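Local coordinates for protein mannose-6-phosphate isomerase (Helicobacter pylori, PDB 2QH5) that probably makes GDP-mannose from mannose 1-phosphate and GTP through this N-terminal nucleotidyltransferase piece of a longer type 2 mannose-6-phosphate isomerase, at residues L82-L96 with R232-I246. Residues are numbered along the deposited sequence; the frame is centred on the assembly and turned at random. Where two conformers were deposited one is given.
Sequences LLESLSKNTANAIAL and RLSEKSMQDLEDMSI
Asn92 ND2 donates to Glu242 O at 2.8 Å, the acceptor lying close to the amide plane, so one buried amide fastens helix 90-99 to the loop after helix 235-239. Nearby, Ile246 N points almost straight at Thr90 OG1 (3.0 Å, 164°); chi1 of 55° sets that hydroxyl between the backbone N and carbonyl carbon of Thr90. Ala91 N reaches Met244 O at 3.2 Å, and Asn89 ND2 meets the syn side of Asp243 OD1, amide and carboxylate standing nearly perpendicular. Lys88, bent at both chi2 and chi4, curls over Leu241 to give NZ to Leu241 O at 3.2 Å. The case illustrates how neighbouring parallel strands of a GT-A-type nucleotidyltransferase sheet, 78-84 and 230-233, can be followed by connections that remain in contact: the loop after the first lies against helix 235-239 and the chain that follows it. There Ser85 OG bonds to Leu233 O, while Arg232, beside Ser85, forms a salt bridge with Glu60. In the apolar packing, Leu96 CD1 nears Leu233 CD1 (3.9 Å) and the methyl of Met238, and Leu82 adds its own CD1 to Leu233. Leu86 CD1 rests on Met238 CB (3.8 Å), and Ile94 CD1 packs crosswise on Ile246, both isoleucines touching Phe198.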
loop_
_atom_site.group_PDB
_atom_site.type_symbol
_atom_site.label_atom_id
_atom_site.label_comp_id
_atom_site.label_asym_id
_atom_site.label_seq_id
_atom_site.Cartn_x
_atom_site.Cartn_y
_atom_site.Cartn_z
ATOM N N LEU A 82 0.197 4.394 -12.735
ATOM C CA LEU A 82 1.540 3.937 -12.976
ATOM C C LEU A 82 1.408 2.511 -13.462
ATOM O O LEU A 82 1.011 1.610 -12.704
ATOM C CB LEU A 82 2.380 3.995 -11.708
ATOM C CG LEU A 82 3.659 3.147 -11.725
ATOM C CD1 LEU A 82 4.684 3.693 -12.714
ATOM C CD2 LEU A 82 4.241 3.033 -10.339
ATOM N N LEU A 83 1.745 2.309 -14.730
ATOM C CA LEU A 83 1.584 1.014 -15.367
ATOM C C LEU A 83 2.841 0.158 -15.278
ATOM O O LEU A 83 3.959 0.636 -15.428
ATOM C CB LEU A 83 1.122 1.183 -16.812
ATOM C CG LEU A 83 -0.151 2.023 -16.945
ATOM C CD1 LEU A 83 -0.590 2.083 -18.388
ATOM C CD2 LEU A 83 -1.267 1.470 -16.074
ATOM N N GLU A 84 2.650 -1.120 -15.004
ATOM C CA GLU A 84 3.789 -1.990 -14.864
ATOM C C GLU A 84 3.838 -3.026 -15.978
ATOM O O GLU A 84 2.824 -3.644 -16.324
ATOM C CB GLU A 84 3.808 -2.626 -13.473
ATOM C CG GLU A 84 3.861 -1.576 -12.355
ATOM C CD GLU A 84 4.317 -2.128 -11.020
ATOM O OE1 GLU A 84 5.324 -1.606 -10.479
ATOM O OE2 GLU A 84 3.667 -3.074 -10.519
ATOM N N SER A 85 5.027 -3.161 -16.566
ATOM C CA SER A 85 5.345 -4.275 -17.448
ATOM C C SER A 85 5.522 -5.518 -16.582
ATOM O O SER A 85 4.766 -6.485 -16.710
ATOM C CB SER A 85 6.616 -3.972 -18.252
ATOM O OG SER A 85 7.529 -3.173 -17.510
ATOM N N LEU A 86 6.509 -5.465 -15.689
ATOM C CA LEU A 86 6.743 -6.497 -14.681
ATOM C C LEU A 86 6.368 -5.969 -13.311
ATOM O O LEU A 86 6.360 -4.756 -13.077
ATOM C CB LEU A 86 8.226 -6.868 -14.615
ATOM C CG LEU A 86 9.064 -7.120 -15.864
ATOM C CD1 LEU A 86 10.532 -6.865 -15.544
ATOM C CD2 LEU A 86 8.851 -8.536 -16.409
ATOM N N SER A 87 6.088 -6.890 -12.397
ATOM C CA SER A 87 5.847 -6.535 -11.008
ATOM C C SER A 87 7.016 -6.989 -10.136
ATOM O O SER A 87 7.278 -8.188 -9.997
ATOM C CB SER A 87 4.527 -7.135 -10.519
ATOM O OG SER A 87 3.434 -6.643 -11.281
ATOM N N LYS A 88 7.729 -6.024 -9.565
ATOM C CA LYS A 88 8.837 -6.323 -8.664
ATOM C C LYS A 88 8.460 -6.043 -7.204
ATOM O O LYS A 88 9.267 -5.550 -6.417
ATOM C CB LYS A 88 10.108 -5.579 -9.082
ATOM C CG LYS A 88 11.180 -6.472 -9.715
ATOM C CD LYS A 88 10.707 -7.147 -10.989
ATOM C CE LYS A 88 11.844 -7.859 -11.724
ATOM N NZ LYS A 88 12.495 -8.942 -10.932
ATOM N N ASN A 89 7.209 -6.369 -6.877
ATOM C CA ASN A 89 6.684 -6.382 -5.508
ATOM C C ASN A 89 6.483 -5.001 -4.885
ATOM O O ASN A 89 6.858 -3.986 -5.472
ATOM C CB ASN A 89 7.530 -7.290 -4.613
ATOM C CG ASN A 89 6.688 -8.203 -3.762
ATOM O OD1 ASN A 89 5.979 -7.758 -2.869
ATOM N ND2 ASN A 89 6.757 -9.493 -4.043
ATOM N N THR A 90 5.892 -4.977 -3.692
ATOM C CA THR A 90 5.431 -3.728 -3.052
ATOM C C THR A 90 6.509 -2.704 -2.702
ATOM O O THR A 90 6.287 -1.508 -2.870
ATOM C CB THR A 90 4.573 -4.011 -1.817
ATOM O OG1 THR A 90 5.301 -4.851 -0.910
ATOM C CG2 THR A 90 3.276 -4.708 -2.227
ATOM N N ALA A 91 7.674 -3.152 -2.243
ATOM C CA ALA A 91 8.753 -2.216 -1.902
ATOM C C ALA A 91 9.126 -1.330 -3.086
ATOM O O ALA A 91 9.409 -0.140 -2.921
ATOM C CB ALA A 91 9.983 -2.956 -1.375
ATOM N N ASN A 92 9.112 -1.918 -4.280
ATOM C CA ASN A 92 9.430 -1.199 -5.501
ATOM C C ASN A 92 8.260 -0.351 -5.979
ATOM O O ASN A 92 8.462 0.756 -6.445
ATOM C CB ASN A 92 9.911 -2.167 -6.590
ATOM C CG ASN A 92 11.217 -2.882 -6.212
ATOM O OD1 ASN A 92 12.261 -2.249 -6.036
ATOM N ND2 ASN A 92 11.153 -4.204 -6.081
ATOM N N ALA A 93 7.038 -0.854 -5.841
ATOM C CA ALA A 93 5.861 -0.104 -6.280
ATOM C C ALA A 93 5.653 1.118 -5.400
ATOM O O ALA A 93 5.290 2.186 -5.897
ATOM C CB ALA A 93 4.635 -0.972 -6.266
ATOM N N ILE A 94 5.913 0.956 -4.100
ATOM C CA ILE A 94 5.785 2.046 -3.139
ATOM C C ILE A 94 6.897 3.082 -3.300
ATOM O O ILE A 94 6.607 4.279 -3.381
ATOM C CB ILE A 94 5.671 1.540 -1.685
ATOM C CG1 ILE A 94 4.423 0.660 -1.539
ATOM C CG2 ILE A 94 5.556 2.702 -0.715
ATOM C CD1 ILE A 94 4.412 -0.199 -0.295
ATOM N N ALA A 95 8.150 2.633 -3.381
ATOM C CA ALA A 95 9.275 3.553 -3.601
ATOM C C ALA A 95 9.132 4.378 -4.873
ATOM O O ALA A 95 9.456 5.570 -4.875
ATOM C CB ALA A 95 10.585 2.814 -3.607
ATOM N N LEU A 96 8.637 3.751 -5.940
ATOM C CA LEU A 96 8.399 4.445 -7.209
ATOM C C LEU A 96 7.330 5.519 -7.055
ATOM O O LEU A 96 7.544 6.668 -7.453
ATOM C CB LEU A 96 8.083 3.453 -8.349
ATOM C CG LEU A 96 9.273 2.578 -8.830
ATOM C CD1 LEU A 96 8.856 1.382 -9.688
ATOM C CD2 LEU A 96 10.357 3.385 -9.552
ATOM N N ARG A 232 4.615 4.791 -17.426
ATOM C CA ARG A 232 5.153 3.444 -17.207
ATOM C C ARG A 232 6.654 3.383 -17.309
ATOM O O ARG A 232 7.295 4.321 -17.780
ATOM C CB ARG A 232 4.483 2.322 -18.030
ATOM C CG ARG A 232 4.105 2.582 -19.457
ATOM C CD ARG A 232 5.014 1.855 -20.442
ATOM N NE ARG A 232 5.093 0.398 -20.308
ATOM C CZ ARG A 232 6.029 -0.345 -20.905
ATOM N NH1 ARG A 232 6.954 0.229 -21.662
ATOM N NH2 ARG A 232 6.055 -1.658 -20.745
ATOM N N LEU A 233 7.198 2.277 -16.821
ATOM C CA LEU A 233 8.615 1.999 -16.917
ATOM C C LEU A 233 8.839 0.793 -17.819
ATOM O O LEU A 233 8.074 -0.182 -17.774
ATOM C CB LEU A 233 9.215 1.706 -15.540
ATOM C CG LEU A 233 8.901 2.589 -14.339
ATOM C CD1 LEU A 233 7.884 1.893 -13.464
ATOM C CD2 LEU A 233 10.187 2.819 -13.565
ATOM N N SER A 234 9.902 0.864 -18.619
ATOM C CA SER A 234 10.294 -0.220 -19.520
ATOM C C SER A 234 10.548 -1.515 -18.770
ATOM O O SER A 234 10.986 -1.499 -17.616
ATOM C CB SER A 234 11.568 0.158 -20.277
ATOM O OG SER A 234 12.699 0.119 -19.424
ATOM N N GLU A 235 10.286 -2.630 -19.442
ATOM C CA GLU A 235 10.595 -3.952 -18.914
ATOM C C GLU A 235 12.083 -4.054 -18.592
ATOM O O GLU A 235 12.478 -4.731 -17.647
ATOM C CB GLU A 235 10.195 -5.021 -19.928
ATOM C CG GLU A 235 10.250 -6.427 -19.379
ATOM C CD GLU A 235 9.791 -7.464 -20.376
ATOM O OE1 GLU A 235 10.093 -8.659 -20.164
ATOM O OE2 GLU A 235 9.130 -7.087 -21.366
ATOM N N LYS A 236 12.884 -3.349 -19.390
ATOM C CA LYS A 236 14.329 -3.226 -19.223
ATOM C C LYS A 236 14.710 -2.658 -17.852
ATOM O O LYS A 236 15.554 -3.219 -17.151
ATOM C CB LYS A 236 14.886 -2.329 -20.342
ATOM C CG LYS A 236 16.391 -2.049 -20.292
ATOM C CD LYS A 236 17.152 -2.776 -21.403
ATOM C CE LYS A 236 17.484 -4.221 -21.038
ATOM N NZ LYS A 236 18.243 -4.906 -22.126
ATOM N N SER A 237 14.074 -1.550 -17.477
ATOM C CA SER A 237 14.371 -0.857 -16.224
ATOM C C SER A 237 13.982 -1.686 -15.007
ATOM O O SER A 237 14.659 -1.664 -13.979
ATOM C CB SER A 237 13.631 0.480 -16.174
ATOM O OG SER A 237 13.842 1.220 -17.361
ATOM N N MET A 238 12.889 -2.422 -15.136
ATOM C CA MET A 238 12.346 -3.169 -14.024
ATOM C C MET A 238 12.993 -4.531 -13.870
ATOM O O MET A 238 12.885 -5.140 -12.814
ATOM C CB MET A 238 10.836 -3.316 -14.179
ATOM C CG MET A 238 10.116 -1.985 -14.181
ATOM S SD MET A 238 8.613 -2.030 -13.210
ATOM C CE MET A 238 9.289 -2.129 -11.557
ATOM N N GLN A 239 13.669 -4.991 -14.924
ATOM C CA GLN A 239 14.312 -6.308 -14.951
ATOM C C GLN A 239 15.358 -6.488 -13.865
ATOM O O GLN A 239 15.328 -7.477 -13.132
ATOM C CB GLN A 239 14.956 -6.569 -16.314
ATOM C CG GLN A 239 14.138 -7.462 -17.229
ATOM C CD GLN A 239 14.655 -7.474 -18.660
ATOM O OE1 GLN A 239 15.512 -6.670 -19.039
ATOM N NE2 GLN A 239 14.128 -8.390 -19.467
ATOM N N ASP A 240 16.268 -5.525 -13.755
ATOM C CA ASP A 240 17.394 -5.635 -12.833
ATOM C C ASP A 240 17.009 -5.363 -11.379
ATOM O O ASP A 240 17.840 -5.497 -10.478
ATOM C CB ASP A 240 18.528 -4.695 -13.254
ATOM C CG ASP A 240 18.307 -3.271 -12.782
ATOM O OD1 ASP A 240 17.321 -2.645 -13.228
ATOM O OD2 ASP A 240 19.115 -2.780 -11.962
ATOM N N LEU A 241 15.754 -4.977 -11.157
ATOM C CA LEU A 241 15.257 -4.676 -9.820
ATOM C C LEU A 241 15.061 -5.941 -9.002
ATOM O O LEU A 241 14.514 -6.932 -9.499
ATOM C CB LEU A 241 13.938 -3.910 -9.899
ATOM C CG LEU A 241 13.969 -2.405 -9.656
ATOM C CD1 LEU A 241 15.023 -1.712 -10.487
ATOM C CD2 LEU A 241 12.619 -1.832 -9.941
ATOM N N GLU A 242 15.516 -5.900 -7.751
ATOM C CA GLU A 242 15.306 -7.006 -6.831
ATOM C C GLU A 242 13.843 -7.059 -6.429
ATOM O O GLU A 242 13.269 -6.053 -6.012
ATOM C CB GLU A 242 16.190 -6.875 -5.591
ATOM C CG GLU A 242 16.080 -8.080 -4.658
ATOM C CD GLU A 242 17.109 -8.084 -3.541
ATOM O OE1 GLU A 242 17.866 -7.094 -3.392
ATOM O OE2 GLU A 242 17.153 -9.093 -2.807
ATOM N N ASP A 243 13.244 -8.235 -6.583
ATOM C CA ASP A 243 11.867 -8.461 -6.185
ATOM C C ASP A 243 11.815 -8.586 -4.668
ATOM O O ASP A 243 12.333 -9.557 -4.110
ATOM C CB ASP A 243 11.330 -9.728 -6.855
ATOM C CG ASP A 243 9.856 -9.944 -6.600
ATOM O OD1 ASP A 243 9.480 -10.155 -5.429
ATOM O OD2 ASP A 243 9.070 -9.914 -7.574
ATOM N N MET A 244 11.197 -7.602 -4.010
ATOM C CA MET A 244 11.122 -7.567 -2.544
ATOM C C MET A 244 9.899 -6.826 -2.017
ATOM O O MET A 244 9.539 -5.772 -2.540
ATOM C CB MET A 244 12.382 -6.930 -1.969
ATOM C CG MET A 244 12.451 -6.986 -0.462
ATOM S SD MET A 244 14.089 -6.616 0.123
ATOM C CE MET A 244 14.959 -8.116 -0.352
ATOM N N SER A 245 9.406 -7.325 -0.895
ATOM C CA SER A 245 8.267 -6.789 -0.183
ATOM C C SER A 245 8.618 -5.637 0.719
ATOM O O SER A 245 9.699 -5.588 1.244
ATOM C CB SER A 245 7.696 -7.876 0.683
ATOM O OG SER A 245 6.335 -7.641 0.840
ATOM N N ILE A 246 7.689 -4.723 0.936
ATOM C CA ILE A 246 7.990 -3.621 1.849
ATOM C C ILE A 246 8.195 -4.120 3.288
ATOM O O ILE A 246 8.989 -3.558 4.052
ATOM C CB ILE A 246 6.903 -2.525 1.773
ATOM C CG1 ILE A 246 7.361 -1.251 2.478
ATOM C CG2 ILE A 246 5.583 -3.030 2.316
ATOM C CD1 ILE A 246 8.645 -0.675 1.905
#